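Lovastatin nonaketide synthase, polyketide synthase component (Aspergillus terreus, PDB 7CPX) builds the dihydromonacolin L nonaketide of lovastatin biosynthesis from malonyl-CoA, using NADPH and S-adenosylmethionine, as a homodimeric polyketide synthase partnered by lovC. Local coordinates at residues G1150-M1158 with L1168-T1179. The protein carries 2 engineered substitutions. Sequence-based numbering, arbitrary orientation.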
# COMPACT_ATOMS: atom_id res chain seq x y z
N GLY A 1150 19.36 -28.68 -21.58
CA GLY A 1150 18.68 -28.73 -22.86
C GLY A 1150 18.34 -27.33 -23.34
O GLY A 1150 19.10 -26.39 -23.12
N THR A 1151 17.18 -27.22 -23.98
CA THR A 1151 16.71 -25.95 -24.52
C THR A 1151 15.23 -25.79 -24.23
O THR A 1151 14.45 -26.72 -24.48
CB THR A 1151 16.97 -25.86 -26.02
OG1 THR A 1151 18.31 -26.29 -26.31
CG2 THR A 1151 16.79 -24.44 -26.52
N LEU A 1152 14.85 -24.63 -23.72
CA LEU A 1152 13.46 -24.28 -23.47
C LEU A 1152 13.13 -23.01 -24.23
O LEU A 1152 13.99 -22.13 -24.39
CB LEU A 1152 13.18 -24.10 -21.98
CG LEU A 1152 13.98 -23.01 -21.25
CD1 LEU A 1152 13.26 -21.68 -21.30
CD2 LEU A 1152 14.23 -23.41 -19.81
N ASP A 1153 11.89 -22.90 -24.70
CA ASP A 1153 11.48 -21.76 -25.50
C ASP A 1153 11.35 -20.53 -24.60
O ASP A 1153 10.50 -20.49 -23.71
CB ASP A 1153 10.16 -22.05 -26.21
CG ASP A 1153 10.28 -23.20 -27.19
OD1 ASP A 1153 11.40 -23.69 -27.40
OD2 ASP A 1153 9.24 -23.60 -27.76
N PHE A 1154 12.20 -19.53 -24.84
CA PHE A 1154 12.11 -18.25 -24.14
C PHE A 1154 10.99 -17.41 -24.76
O PHE A 1154 11.20 -16.33 -25.31
CB PHE A 1154 13.45 -17.53 -24.19
CG PHE A 1154 13.59 -16.45 -23.16
CD1 PHE A 1154 14.07 -16.75 -21.90
CD2 PHE A 1154 13.27 -15.14 -23.45
CE1 PHE A 1154 14.21 -15.77 -20.94
CE2 PHE A 1154 13.40 -14.15 -22.50
CZ PHE A 1154 13.88 -14.46 -21.24
N ILE A 1155 9.78 -17.95 -24.67
CA ILE A 1155 8.64 -17.33 -25.34
C ILE A 1155 8.47 -15.91 -24.82
O ILE A 1155 8.46 -15.69 -23.59
CB ILE A 1155 7.36 -18.16 -25.11
CG1 ILE A 1155 6.15 -17.46 -25.73
CG2 ILE A 1155 7.15 -18.42 -23.62
CD1 ILE A 1155 4.89 -18.31 -25.74
N PRO A 1156 8.36 -14.90 -25.68
CA PRO A 1156 8.21 -13.53 -25.20
C PRO A 1156 6.80 -13.25 -24.70
O PRO A 1156 5.82 -13.81 -25.18
CB PRO A 1156 8.53 -12.69 -26.44
CG PRO A 1156 8.11 -13.54 -27.57
CD PRO A 1156 8.40 -14.96 -27.16
N LEU A 1157 6.72 -12.35 -23.72
CA LEU A 1157 5.46 -11.87 -23.20
C LEU A 1157 5.51 -10.35 -23.16
O LEU A 1157 6.46 -9.77 -22.61
CB LEU A 1157 5.17 -12.43 -21.81
CG LEU A 1157 3.87 -11.96 -21.15
CD1 LEU A 1157 2.67 -12.34 -22.01
CD2 LEU A 1157 3.73 -12.55 -19.76
N MET A 1158 4.50 -9.71 -23.73
CA MET A 1158 4.44 -8.26 -23.81
C MET A 1158 3.07 -7.78 -23.36
O MET A 1158 2.06 -8.45 -23.60
CB MET A 1158 4.72 -7.76 -25.23
CG MET A 1158 3.78 -8.34 -26.28
SD MET A 1158 4.13 -7.74 -27.95
CE MET A 1158 3.82 -5.98 -27.75
N LEU A 1168 10.35 -11.77 -18.45
CA LEU A 1168 10.15 -13.20 -18.59
C LEU A 1168 8.68 -13.49 -18.81
O LEU A 1168 7.81 -12.88 -18.18
CB LEU A 1168 10.62 -13.95 -17.34
CG LEU A 1168 12.13 -14.16 -17.17
CD1 LEU A 1168 12.43 -14.61 -15.75
CD2 LEU A 1168 12.63 -15.19 -18.16
N HIS A 1169 8.41 -14.42 -19.71
CA HIS A 1169 7.10 -15.04 -19.76
C HIS A 1169 7.04 -16.08 -18.65
O HIS A 1169 7.82 -17.04 -18.68
CB HIS A 1169 6.86 -15.68 -21.12
CG HIS A 1169 5.47 -16.18 -21.34
ND1 HIS A 1169 4.60 -16.45 -20.30
CD2 HIS A 1169 4.79 -16.45 -22.48
CE1 HIS A 1169 3.45 -16.88 -20.79
NE2 HIS A 1169 3.54 -16.89 -22.11
N PRO A 1170 6.17 -15.93 -17.65
CA PRO A 1170 6.17 -16.88 -16.53
C PRO A 1170 6.15 -18.33 -16.97
O PRO A 1170 6.57 -19.22 -16.23
CB PRO A 1170 4.89 -16.50 -15.76
CG PRO A 1170 4.74 -15.05 -16.02
CD PRO A 1170 5.21 -14.83 -17.43
N ALA A 1171 5.66 -18.58 -18.19
CA ALA A 1171 5.73 -19.93 -18.73
C ALA A 1171 7.17 -20.39 -18.90
O ALA A 1171 7.51 -21.52 -18.55
CB ALA A 1171 4.99 -19.99 -20.07
N SER A 1172 8.03 -19.52 -19.43
CA SER A 1172 9.43 -19.90 -19.64
C SER A 1172 10.13 -20.16 -18.31
O SER A 1172 10.87 -21.14 -18.17
CB SER A 1172 10.16 -18.81 -20.43
OG SER A 1172 10.16 -17.59 -19.72
N LEU A 1173 9.91 -19.29 -17.32
CA LEU A 1173 10.55 -19.48 -16.03
C LEU A 1173 10.01 -20.72 -15.32
O LEU A 1173 10.76 -21.44 -14.65
CB LEU A 1173 10.36 -18.23 -15.17
CG LEU A 1173 10.87 -18.29 -13.73
CD1 LEU A 1173 12.37 -18.52 -13.72
CD2 LEU A 1173 10.53 -17.01 -13.00
N ASP A 1174 8.71 -20.98 -15.46
CA ASP A 1174 8.15 -22.19 -14.87
C ASP A 1174 8.69 -23.44 -15.56
O ASP A 1174 8.90 -24.46 -14.90
CB ASP A 1174 6.62 -22.16 -14.96
CG ASP A 1174 5.97 -23.06 -13.93
OD1 ASP A 1174 5.93 -22.68 -12.74
OD2 ASP A 1174 5.50 -24.16 -14.31
N VAL A 1175 8.94 -23.37 -16.86
CA VAL A 1175 9.59 -24.48 -17.55
C VAL A 1175 11.01 -24.66 -17.03
O VAL A 1175 11.48 -25.79 -16.84
CB VAL A 1175 9.57 -24.24 -19.07
CG1 VAL A 1175 10.52 -25.20 -19.77
CG2 VAL A 1175 8.17 -24.40 -19.60
N ALA A 1176 11.72 -23.55 -16.81
CA ALA A 1176 13.04 -23.64 -16.20
C ALA A 1176 12.97 -24.35 -14.86
O ALA A 1176 13.83 -25.17 -14.54
CB ALA A 1176 13.63 -22.24 -16.04
N PHE A 1177 11.95 -24.04 -14.06
CA PHE A 1177 11.75 -24.75 -12.80
C PHE A 1177 11.49 -26.23 -13.04
O PHE A 1177 12.03 -27.09 -12.34
CB PHE A 1177 10.60 -24.12 -12.02
CG PHE A 1177 10.84 -22.70 -11.60
CD1 PHE A 1177 12.10 -22.14 -11.68
CD2 PHE A 1177 9.80 -21.93 -11.11
CE1 PHE A 1177 12.32 -20.84 -11.30
CE2 PHE A 1177 10.02 -20.63 -10.72
CZ PHE A 1177 11.28 -20.08 -10.81
N GLN A 1178 10.66 -26.54 -14.04
CA GLN A 1178 10.40 -27.93 -14.39
C GLN A 1178 11.69 -28.66 -14.73
O GLN A 1178 11.78 -29.88 -14.60
CB GLN A 1178 9.44 -28.01 -15.57
CG GLN A 1178 8.06 -27.47 -15.31
CD GLN A 1178 7.30 -27.18 -16.59
OE1 GLN A 1178 7.73 -27.58 -17.67
NE2 GLN A 1178 6.17 -26.49 -16.47
N THR A 1179 12.69 -27.92 -15.22
CA THR A 1179 13.99 -28.54 -15.49
C THR A 1179 14.59 -29.13 -14.22
O THR A 1179 15.26 -30.17 -14.28
CB THR A 1179 14.95 -27.52 -16.09
OG1 THR A 1179 15.23 -26.49 -15.14
CG2 THR A 1179 14.37 -26.90 -17.35
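His-1169, at the N-cap position of helix 1170-1179, turns its imidazole into the irregular chain that follows strand 1150-1152, and Ile-1155 meets it with both backbone and side chain. Ile-1155 O lies at the ring edge, in plane, while Ile-1155 CG2 comes obliquely to His-1169 CD2 at 3.3 Å. With CG anti to the backbone N (chi1 -172°), the imidazole extends past Ile-1155 toward Asp-1134, whose OD2 hydrogen-bonds NE2; Trp-981 meets the ring edge-to-face. Leu-1157 CD2 lies over one imidazole face and reaches Pro-1170 CD at 3.6 Å. An inverse gamma turn centred on Phe-1154, with a weak bond from Ile-1155 N to Asp-1153 O (2.8 Å), bends the chain here. The side chains of Phe-1154 and Leu-1168 cross at about a right angle, Phe-1154 CE1 meeting Leu-1168 CD2. Before the turn, strand 1150-1152 runs roughly antiparallel to the helix segment (154°), their axes 9.6 Å apart. Leu-1152 bridges this gap: CB packs on Val-1175 CG1 at 3.6 Å, and CD2 rests near Ala-1176 CB at 4.0 Å. Ser-1172 OG donates to His-1169 O at 2.6 Å (C=O...O angle 137°), tying the first helical turn to the cap residue, while its CB faces Asp-1153 O. This is the central helix of the C-terminal hotdog fold packed against its sheet, which includes strand 1222-1230. The helix carries Asp-1174, the predicted dehydratase proton donor, whose side chain touches His-985, the predicted acceptor. Polar bonds of His-1169 and Ser-1172 hold the helix start, and the bond to Asp-1134, with packing by Ile-1155 and Leu-1157, probably restricts imidazole rotation.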